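Maltose/maltodextrin-binding protein (Thermus thermophilus, PDB 2GH9) binds maltotriose, held here in its pocket as a chain of glucose units, and probably presents such sugars to a membrane transporter. Local coordinates at residues 88-96 and 306-314; 169-180 and 333-344. All coordinates share one frame; numbering follows the deposited sequence.

Contact 1 of 2, residues 88-96 and 306-314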
loop_
_atom_site.group_PDB
_atom_site.type_symbol
_atom_site.label_atom_id
_atom_site.label_comp_id
_atom_site.label_asym_id
_atom_site.label_seq_id
_atom_site.Cartn_x
_atom_site.Cartn_y
_atom_site.Cartn_z
ATOM N N LEU A 88 21.287 -4.343 8.387
ATOM C CA LEU A 88 20.778 -5.126 7.251
ATOM C C LEU A 88 20.325 -6.542 7.604
ATOM O O LEU A 88 19.253 -6.975 7.164
ATOM C CB LEU A 88 21.819 -5.165 6.120
ATOM C CG LEU A 88 22.060 -3.802 5.468
ATOM C CD1 LEU A 88 23.291 -3.829 4.540
ATOM C CD2 LEU A 88 20.791 -3.308 4.731
ATOM N N ALA A 89 21.116 -7.242 8.424
ATOM C CA ALA A 89 20.788 -8.608 8.887
ATOM C C ALA A 89 19.471 -8.701 9.643
ATOM O O ALA A 89 18.810 -9.755 9.643
ATOM C CB ALA A 89 21.937 -9.182 9.780
ATOM N N ASP A 90 19.102 -7.621 10.323
ATOM C CA ASP A 90 17.868 -7.619 11.100
ATOM C C ASP A 90 16.610 -7.369 10.238
ATOM O O ASP A 90 15.490 -7.564 10.700
ATOM C CB ASP A 90 17.957 -6.586 12.220
ATOM C CG ASP A 90 16.652 -6.390 12.920
ATOM O OD1 ASP A 90 16.170 -7.362 13.546
ATOM O OD2 ASP A 90 16.094 -5.260 12.845
ATOM N N LEU A 91 16.806 -6.944 9.000
ATOM C CA LEU A 91 15.682 -6.690 8.081
ATOM C C LEU A 91 15.149 -7.979 7.449
ATOM O O LEU A 91 15.914 -8.871 7.072
ATOM C CB LEU A 91 16.102 -5.734 6.956
ATOM C CG LEU A 91 16.645 -4.340 7.298
ATOM C CD1 LEU A 91 17.106 -3.627 6.027
ATOM C CD2 LEU A 91 15.627 -3.495 8.031
ATOM N N GLN A 92 13.829 -8.061 7.316
ATOM C CA GLN A 92 13.191 -9.131 6.565
ATOM C C GLN A 92 13.669 -9.122 5.109
ATOM O O GLN A 92 13.731 -8.073 4.464
ATOM C CB GLN A 92 11.672 -8.956 6.604
ATOM C CG GLN A 92 11.046 -9.185 7.960
ATOM C CD GLN A 92 9.604 -8.722 8.042
ATOM O OE1 GLN A 92 9.124 -7.954 7.191
ATOM N NE2 GLN A 92 8.896 -9.185 9.083
ATOM N N GLY A 93 14.006 -10.299 4.601
ATOM C CA GLY A 93 14.423 -10.469 3.213
ATOM C C GLY A 93 13.581 -9.784 2.139
ATOM O O GLY A 93 14.113 -9.214 1.213
ATOM N N VAL A 94 12.262 -9.880 2.230
ATOM C CA VAL A 94 11.395 -9.275 1.209
ATOM C C VAL A 94 11.502 -7.744 1.220
ATOM O O VAL A 94 11.359 -7.104 0.192
ATOM C CB VAL A 94 9.903 -9.666 1.392
ATOM C CG1 VAL A 94 9.701 -11.182 1.201
ATOM C CG2 VAL A 94 9.425 -9.241 2.743
ATOM N N ALA A 95 11.727 -7.167 2.395
ATOM C CA ALA A 95 11.859 -5.709 2.529
ATOM C C ALA A 95 13.162 -5.211 1.923
ATOM O O ALA A 95 13.191 -4.154 1.277
ATOM C CB ALA A 95 11.763 -5.304 3.993
ATOM N N VAL A 96 14.247 -5.963 2.151
ATOM C CA VAL A 96 15.508 -5.710 1.485
ATOM C C VAL A 96 15.324 -5.784 -0.030
ATOM O O VAL A 96 15.706 -4.875 -0.724
ATOM C CB VAL A 96 16.627 -6.687 1.947
ATOM C CG1 VAL A 96 17.893 -6.468 1.148
ATOM C CG2 VAL A 96 16.912 -6.515 3.436
ATOM N N ILE A 306 3.463 -2.363 9.814
ATOM C CA ILE A 306 4.203 -3.430 10.505
ATOM C C ILE A 306 5.704 -3.231 10.304
ATOM O O ILE A 306 6.145 -3.105 9.172
ATOM C CB ILE A 306 3.766 -4.821 9.994
ATOM C CG1 ILE A 306 2.224 -4.954 10.034
ATOM C CG2 ILE A 306 4.455 -5.981 10.790
ATOM C CD1 ILE A 306 1.576 -4.480 11.356
ATOM N N PRO A 307 6.497 -3.191 11.393
ATOM C CA PRO A 307 7.968 -3.120 11.206
ATOM C C PRO A 307 8.545 -4.196 10.288
ATOM O O PRO A 307 8.087 -5.339 10.304
ATOM C CB PRO A 307 8.510 -3.294 12.631
ATOM C CG PRO A 307 7.426 -2.717 13.487
ATOM C CD PRO A 307 6.135 -3.149 12.816
ATOM N N VAL A 308 9.524 -3.827 9.465
ATOM C CA VAL A 308 10.255 -4.816 8.676
ATOM C C VAL A 308 11.522 -5.312 9.430
ATOM O O VAL A 308 12.276 -6.141 8.913
ATOM C CB VAL A 308 10.616 -4.293 7.276
ATOM C CG1 VAL A 308 9.318 -3.988 6.478
ATOM C CG2 VAL A 308 11.495 -3.083 7.373
ATOM N N SER A 309 11.739 -4.787 10.634
ATOM C CA SER A 309 12.781 -5.305 11.530
ATOM C C SER A 309 12.310 -6.623 12.146
ATOM O O SER A 309 11.333 -6.647 12.883
ATOM C CB SER A 309 13.092 -4.282 12.629
ATOM O OG SER A 309 13.849 -4.833 13.694
ATOM N N LYS A 310 13.010 -7.718 11.842
ATOM C CA LYS A 310 12.742 -9.006 12.509
ATOM C C LYS A 310 12.624 -8.840 14.020
ATOM O O LYS A 310 11.647 -9.266 14.637
ATOM C CB LYS A 310 13.853 -10.010 12.230
ATOM C CG LYS A 310 13.938 -10.524 10.808
ATOM C CD LYS A 310 15.029 -11.582 10.735
ATOM C CE LYS A 310 15.668 -11.692 9.359
ATOM N NZ LYS A 310 16.952 -12.492 9.372
ATOM N N SER A 311 13.648 -8.220 14.597
ATOM C CA SER A 311 13.719 -7.900 16.031
ATOM C C SER A 311 12.458 -7.180 16.549
ATOM O O SER A 311 11.802 -7.643 17.498
ATOM C CB SER A 311 14.980 -7.041 16.261
ATOM O OG SER A 311 15.013 -6.417 17.527
ATOM N N ALA A 312 12.128 -6.044 15.925
ATOM C CA ALA A 312 10.969 -5.249 16.317
ATOM C C ALA A 312 9.643 -6.007 16.139
ATOM O O ALA A 312 8.743 -5.877 16.964
ATOM C CB ALA A 312 10.952 -3.923 15.540
ATOM N N VAL A 313 9.531 -6.813 15.084
ATOM C CA VAL A 313 8.318 -7.614 14.844
ATOM C C VAL A 313 8.047 -8.655 15.953
ATOM O O VAL A 313 6.911 -8.776 16.433
ATOM C CB VAL A 313 8.358 -8.339 13.458
ATOM C CG1 VAL A 313 7.794 -9.738 13.547
ATOM C CG2 VAL A 313 7.603 -7.542 12.424
ATOM N N LYS A 314 9.082 -9.406 16.333
ATOM C CA LYS A 314 8.968 -10.396 17.409
ATOM C C LYS A 314 8.549 -9.713 18.704
ATOM O O LYS A 314 7.766 -10.256 19.474
ATOM C CB LYS A 314 10.301 -11.126 17.620
ATOM C CG LYS A 314 10.221 -12.310 18.570
ATOM C CD LYS A 314 11.612 -12.780 18.956
ATOM C CE LYS A 314 11.612 -14.193 19.541
ATOM N NZ LYS A 314 12.995 -14.792 19.602
HETATM O O HOH W 1 6.589 -7.050 8.708
#
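Leu91 and Ser309 form a single antiparallel beta bridge, tying the turn between helices 85-90 and 93-98 to the turn that leads from strand 306-307 into helix 310-315. They are a non-hydrogen-bonded pair, flanked by two backbone bonds: Lys310 N gives to Asp90 O at 2.7 Å, and Gln92 N to Val308 O at 2.9 Å. Beside the bridge Asp90 holds its carboxylate to the start of helix 310-315. With CG swung away from its own backbone nitrogen (chi1 171°), OD1 takes Ser311 N on its syn lone pair at 2.9 Å, and OD2 meets the hydroxyl of Ser309, modelled too close for its length to be trusted. A negative charge suits this place, since a helix start is likely to favour it. Ser309 is itself the N-cap: its OG accepts from Ala312 N at 3.1 Å, a nearly straight bond of 173°. Lys310 stretches out along the turn to a weak bond with Ala89 O. On the other flank Gln92, N-cap of helix 93-98, lays its extended chain across Val308 at about a right angle, and a water donating to Gln92 OE1 and to Pro307 O, the latter at 2.8 Å, carries the link on to the strand. Small Ala95 lets the two segments close in, its CB 3.6 Å from Val308 CB. Val308 also packs on Pro109 and Ala112 of strand 104-113, where its backbone bonds to Ala110, while Leu296 of helix 293-302 touches Pro307 and Ser309.

Contact 2 of 2, residues 169-180 and 333-344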
loop_
_atom_site.group_PDB
_atom_site.type_symbol
_atom_site.label_atom_id
_atom_site.label_comp_id
_atom_site.label_asym_id
_atom_site.label_seq_id
_atom_site.Cartn_x
_atom_site.Cartn_y
_atom_site.Cartn_z
ATOM N N GLU A 169 -0.975 -14.475 -10.447
ATOM C CA GLU A 169 0.043 -14.617 -9.381
ATOM C C GLU A 169 0.546 -13.235 -8.936
ATOM O O GLU A 169 0.644 -12.930 -7.756
ATOM C CB GLU A 169 1.211 -15.470 -9.890
ATOM C CG GLU A 169 2.399 -15.618 -8.945
ATOM C CD GLU A 169 2.020 -16.082 -7.533
ATOM O OE1 GLU A 169 1.089 -16.906 -7.369
ATOM O OE2 GLU A 169 2.678 -15.618 -6.575
ATOM N N ASN A 170 0.847 -12.407 -9.917
ATOM C CA ASN A 170 1.216 -11.037 -9.690
ATOM C C ASN A 170 0.835 -10.281 -10.952
ATOM O O ASN A 170 -0.013 -10.772 -11.719
ATOM C CB ASN A 170 2.713 -10.939 -9.337
ATOM C CG ASN A 170 3.050 -9.683 -8.521
ATOM O OD1 ASN A 170 2.570 -8.595 -8.833
ATOM N ND2 ASN A 170 3.868 -9.837 -7.482
ATOM N N VAL A 171 1.407 -9.084 -11.147
ATOM C CA VAL A 171 1.109 -8.264 -12.297
ATOM C C VAL A 171 1.721 -8.874 -13.556
ATOM O O VAL A 171 1.082 -8.926 -14.601
ATOM C CB VAL A 171 1.628 -6.810 -12.112
ATOM C CG1 VAL A 171 1.453 -6.003 -13.401
ATOM C CG2 VAL A 171 0.889 -6.123 -10.968
ATOM N N PHE A 172 2.962 -9.330 -13.432
ATOM C CA PHE A 172 3.748 -9.845 -14.551
ATOM C C PHE A 172 4.197 -11.278 -14.284
ATOM O O PHE A 172 4.483 -11.638 -13.144
ATOM C CB PHE A 172 5.014 -9.013 -14.727
ATOM C CG PHE A 172 4.781 -7.550 -14.960
ATOM C CD1 PHE A 172 4.239 -7.095 -16.149
ATOM C CD2 PHE A 172 5.186 -6.618 -14.019
ATOM C CE1 PHE A 172 4.067 -5.722 -16.378
ATOM C CE2 PHE A 172 5.028 -5.266 -14.243
ATOM C CZ PHE A 172 4.468 -4.812 -15.418
ATOM N N ALA A 173 4.289 -12.082 -15.344
ATOM C CA ALA A 173 4.874 -13.422 -15.268
ATOM C C ALA A 173 6.377 -13.341 -14.955
ATOM O O ALA A 173 7.044 -12.392 -15.368
ATOM C CB ALA A 173 4.634 -14.170 -16.585
ATOM N N LYS A 174 6.887 -14.307 -14.190
ATOM C CA LYS A 174 8.334 -14.450 -13.942
ATOM C C LYS A 174 8.966 -15.196 -15.103
ATOM O O LYS A 174 8.410 -16.185 -15.583
ATOM C CB LYS A 174 8.620 -15.239 -12.662
ATOM C CG LYS A 174 8.400 -14.495 -11.364
ATOM C CD LYS A 174 8.856 -15.351 -10.181
ATOM C CE LYS A 174 8.386 -14.775 -8.854
ATOM N NZ LYS A 174 8.622 -15.720 -7.702
ATOM N N ASP A 175 10.147 -14.750 -15.530
ATOM C CA ASP A 175 10.698 -15.189 -16.809
ATOM C C ASP A 175 12.058 -15.881 -16.751
ATOM O O ASP A 175 13.043 -15.350 -16.194
ATOM C CB ASP A 175 10.784 -14.002 -17.759
ATOM C CG ASP A 175 10.895 -14.419 -19.221
ATOM O OD1 ASP A 175 11.533 -15.468 -19.507
ATOM O OD2 ASP A 175 10.353 -13.680 -20.085
ATOM N N ALA A 176 12.081 -17.057 -17.384
ATOM C CA ALA A 176 13.286 -17.836 -17.625
ATOM C C ALA A 176 13.726 -18.466 -16.323
ATOM O O ALA A 176 13.525 -19.666 -16.113
ATOM C CB ALA A 176 14.400 -16.967 -18.242
ATOM N N LYS A 177 14.322 -17.646 -15.458
ATOM C CA LYS A 177 14.645 -18.046 -14.095
ATOM C C LYS A 177 14.637 -16.810 -13.192
ATOM O O LYS A 177 15.685 -16.193 -12.944
ATOM C CB LYS A 177 16.008 -18.762 -14.009
ATOM C CG LYS A 177 16.088 -20.171 -14.653
ATOM C CD LYS A 177 15.197 -21.208 -13.952
ATOM C CE LYS A 177 15.488 -22.642 -14.428
ATOM N NZ LYS A 177 15.005 -22.918 -15.825
ATOM N N GLY A 178 13.439 -16.434 -12.742
ATOM C CA GLY A 178 13.288 -15.591 -11.555
ATOM C C GLY A 178 12.848 -14.157 -11.758
ATOM O O GLY A 178 12.175 -13.602 -10.892
ATOM N N ASN A 179 13.233 -13.555 -12.885
ATOM C CA ASN A 179 12.981 -12.126 -13.140
ATOM C C ASN A 179 11.660 -11.867 -13.854
ATOM O O ASN A 179 11.314 -12.574 -14.797
ATOM C CB ASN A 179 14.109 -11.534 -13.987
ATOM C CG ASN A 179 15.458 -11.646 -13.321
ATOM O OD1 ASN A 179 15.603 -11.376 -12.127
ATOM N ND2 ASN A 179 16.461 -12.045 -14.093
ATOM N N LEU A 180 10.937 -10.832 -13.423
ATOM C CA LEU A 180 9.662 -10.482 -14.043
ATOM C C LEU A 180 9.857 -10.098 -15.501
ATOM O O LEU A 180 10.830 -9.430 -15.849
ATOM C CB LEU A 180 8.993 -9.323 -13.310
ATOM C CG LEU A 180 8.604 -9.555 -11.849
ATOM C CD1 LEU A 180 8.312 -8.216 -11.215
ATOM C CD2 LEU A 180 7.413 -10.511 -11.701
ATOM N N ALA A 333 1.342 -11.154 -2.343
ATOM C CA ALA A 333 2.544 -11.079 -3.165
ATOM C C ALA A 333 3.071 -9.651 -3.125
ATOM O O ALA A 333 2.280 -8.714 -3.237
ATOM C CB ALA A 333 2.219 -11.468 -4.588
ATOM N N PRO A 334 4.409 -9.466 -3.013
ATOM C CA PRO A 334 4.931 -8.103 -3.103
ATOM C C PRO A 334 4.647 -7.462 -4.455
ATOM O O PRO A 334 4.758 -8.125 -5.496
ATOM C CB PRO A 334 6.458 -8.257 -2.919
ATOM C CG PRO A 334 6.699 -9.622 -2.458
ATOM C CD PRO A 334 5.483 -10.461 -2.838
ATOM N N MET A 335 4.296 -6.181 -4.440
ATOM C CA MET A 335 4.283 -5.394 -5.649
ATOM C C MET A 335 5.625 -5.534 -6.389
ATOM O O MET A 335 6.683 -5.651 -5.754
ATOM C CB MET A 335 4.050 -3.920 -5.331
ATOM C CG MET A 335 2.629 -3.604 -5.002
ATOM S SD MET A 335 2.346 -1.884 -4.814
ATOM C CE MET A 335 3.204 -1.519 -3.267
ATOM N N PRO A 336 5.587 -5.488 -7.738
ATOM C CA PRO A 336 6.830 -5.361 -8.464
ATOM C C PRO A 336 7.422 -3.976 -8.235
ATOM O O PRO A 336 6.668 -2.983 -8.112
ATOM C CB PRO A 336 6.410 -5.486 -9.940
ATOM C CG PRO A 336 5.037 -6.016 -9.938
ATOM C CD PRO A 336 4.432 -5.503 -8.644
ATOM N N ASN A 337 8.752 -3.904 -8.201
ATOM C CA ASN A 337 9.422 -2.629 -8.059
ATOM C C ASN A 337 10.058 -2.147 -9.362
ATOM O O ASN A 337 10.724 -1.137 -9.369
ATOM C CB ASN A 337 10.429 -2.668 -6.899
ATOM C CG ASN A 337 11.811 -3.195 -7.295
ATOM O OD1 ASN A 337 12.032 -3.708 -8.396
ATOM N ND2 ASN A 337 12.752 -3.062 -6.368
ATOM N N ILE A 338 9.807 -2.854 -10.456
ATOM C CA ILE A 338 10.412 -2.504 -11.766
ATOM C C ILE A 338 9.826 -1.228 -12.357
ATOM O O ILE A 338 8.683 -0.850 -12.048
ATOM C CB ILE A 338 10.316 -3.672 -12.787
ATOM C CG1 ILE A 338 8.863 -4.109 -13.039
ATOM C CG2 ILE A 338 11.152 -4.839 -12.307
ATOM C CD1 ILE A 338 8.708 -5.065 -14.205
ATOM N N PRO A 339 10.600 -0.536 -13.214
ATOM C CA PRO A 339 10.138 0.747 -13.728
ATOM C C PRO A 339 8.775 0.713 -14.407
ATOM O O PRO A 339 8.013 1.673 -14.311
ATOM C CB PRO A 339 11.232 1.130 -14.732
ATOM C CG PRO A 339 12.433 0.442 -14.232
ATOM C CD PRO A 339 11.950 -0.862 -13.704
ATOM N N GLU A 340 8.493 -0.397 -15.079
ATOM C CA GLU A 340 7.282 -0.588 -15.865
ATOM C C GLU A 340 5.994 -0.610 -15.031
ATOM O O GLU A 340 4.915 -0.299 -15.533
ATOM C CB GLU A 340 7.412 -1.897 -16.659
ATOM C CG GLU A 340 8.497 -1.845 -17.753
ATOM C CD GLU A 340 9.896 -2.262 -17.289
ATOM O OE1 GLU A 340 10.105 -2.595 -16.102
ATOM O OE2 GLU A 340 10.805 -2.258 -18.145
ATOM N N MET A 341 6.107 -0.958 -13.750
ATOM C CA MET A 341 4.948 -0.913 -12.849
ATOM C C MET A 341 4.231 0.450 -12.908
ATOM O O MET A 341 3.003 0.504 -12.877
ATOM C CB MET A 341 5.379 -1.254 -11.404
ATOM C CG MET A 341 4.266 -1.759 -10.524
ATOM S SD MET A 341 3.248 -3.073 -11.234
ATOM C CE MET A 341 1.662 -2.253 -11.393
ATOM N N GLY A 342 4.987 1.544 -13.014
ATOM C CA GLY A 342 4.407 2.891 -13.128
ATOM C C GLY A 342 3.445 3.075 -14.304
ATOM O O GLY A 342 2.498 3.871 -14.233
ATOM N N LYS A 343 3.700 2.332 -15.382
ATOM C CA LYS A 343 2.841 2.323 -16.576
ATOM C C LYS A 343 1.526 1.549 -16.395
ATOM O O LYS A 343 0.544 1.835 -17.081
ATOM C CB LYS A 343 3.600 1.735 -17.782
ATOM C CG LYS A 343 4.562 2.701 -18.484
ATOM C CD LYS A 343 6.006 2.514 -18.033
ATOM C CE LYS A 343 7.014 3.067 -19.064
ATOM N NZ LYS A 343 8.430 2.888 -18.577
ATOM N N VAL A 344 1.495 0.579 -15.483
ATOM C CA VAL A 344 0.335 -0.335 -15.360
ATOM C C VAL A 344 -0.857 0.268 -14.610
ATOM O O VAL A 344 -1.995 0.094 -15.021
ATOM C CB VAL A 344 0.751 -1.673 -14.731
ATOM C CG1 VAL A 344 -0.483 -2.583 -14.494
ATOM C CG2 VAL A 344 1.763 -2.386 -15.640
#
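The ring of Phe172 sits among Val344, Ile338 and Met341: its CZ lies 3.6 Å from Val344 CG2 and its CE2 3.7 Å from Ile338 CD1. Met341 completes the group obliquely, SD 5.2 Å from the ring centroid, a Met-aromatic contact that its bent, flexible chain can reach. Val171 CG1 lies over the centre of one ring face, while its CG2 touches Met341 SD at 3.9 Å. Phe172 and Leu180 stand on the two strands of a beta hairpin, 172-175 and 179-181, and this hairpin faces the chain that runs from strand 333-334 through the type I turn Ile338-Met341 into helix 341-357. There the compact ring of Pro336 fills the ground between Leu180, whose CD1 comes within 3.6 Å of Pro336 CB, and Asn170. Met335, next to it, points away and touches a bound glucose. At the polar edge Asn170 uses both ends of its amide: ND2 donates to Pro334 O at 2.8 Å, the acceptor nearly in the amide plane, and OD1 accepts Val171 N in the carbonyl plane at 2.6 Å. A leucine here would probably leave Pro334 O without this donor and Val171 N without its acceptor. Ala333 CB packs beside Asn170 ND2, off the amide plane.

The centres of contacts 1 and 2 lie about 22 Å apart, and their nearest atoms about 5 Å, without touching. Along the chain the segments alternate, 88-96, 169-180, 306-314, then 333-344, so that the two contacts interleave; the closest ends are 210 residues apart in contact 1 and 153 in contact 2. Both reach the same mixed sheet: strand 306-307 pairs with 104-113, strand 333-334 with 265-273, and these two partners pair with each other. Contact 2 lies nearer the sugar, since Met335 belongs to the glycan pocket, whereas the side chain of Val308 in contact 1 is about 12 Å from a glucose. The sheet thus connects one contact set back from the sugar with another that reaches it through Met335.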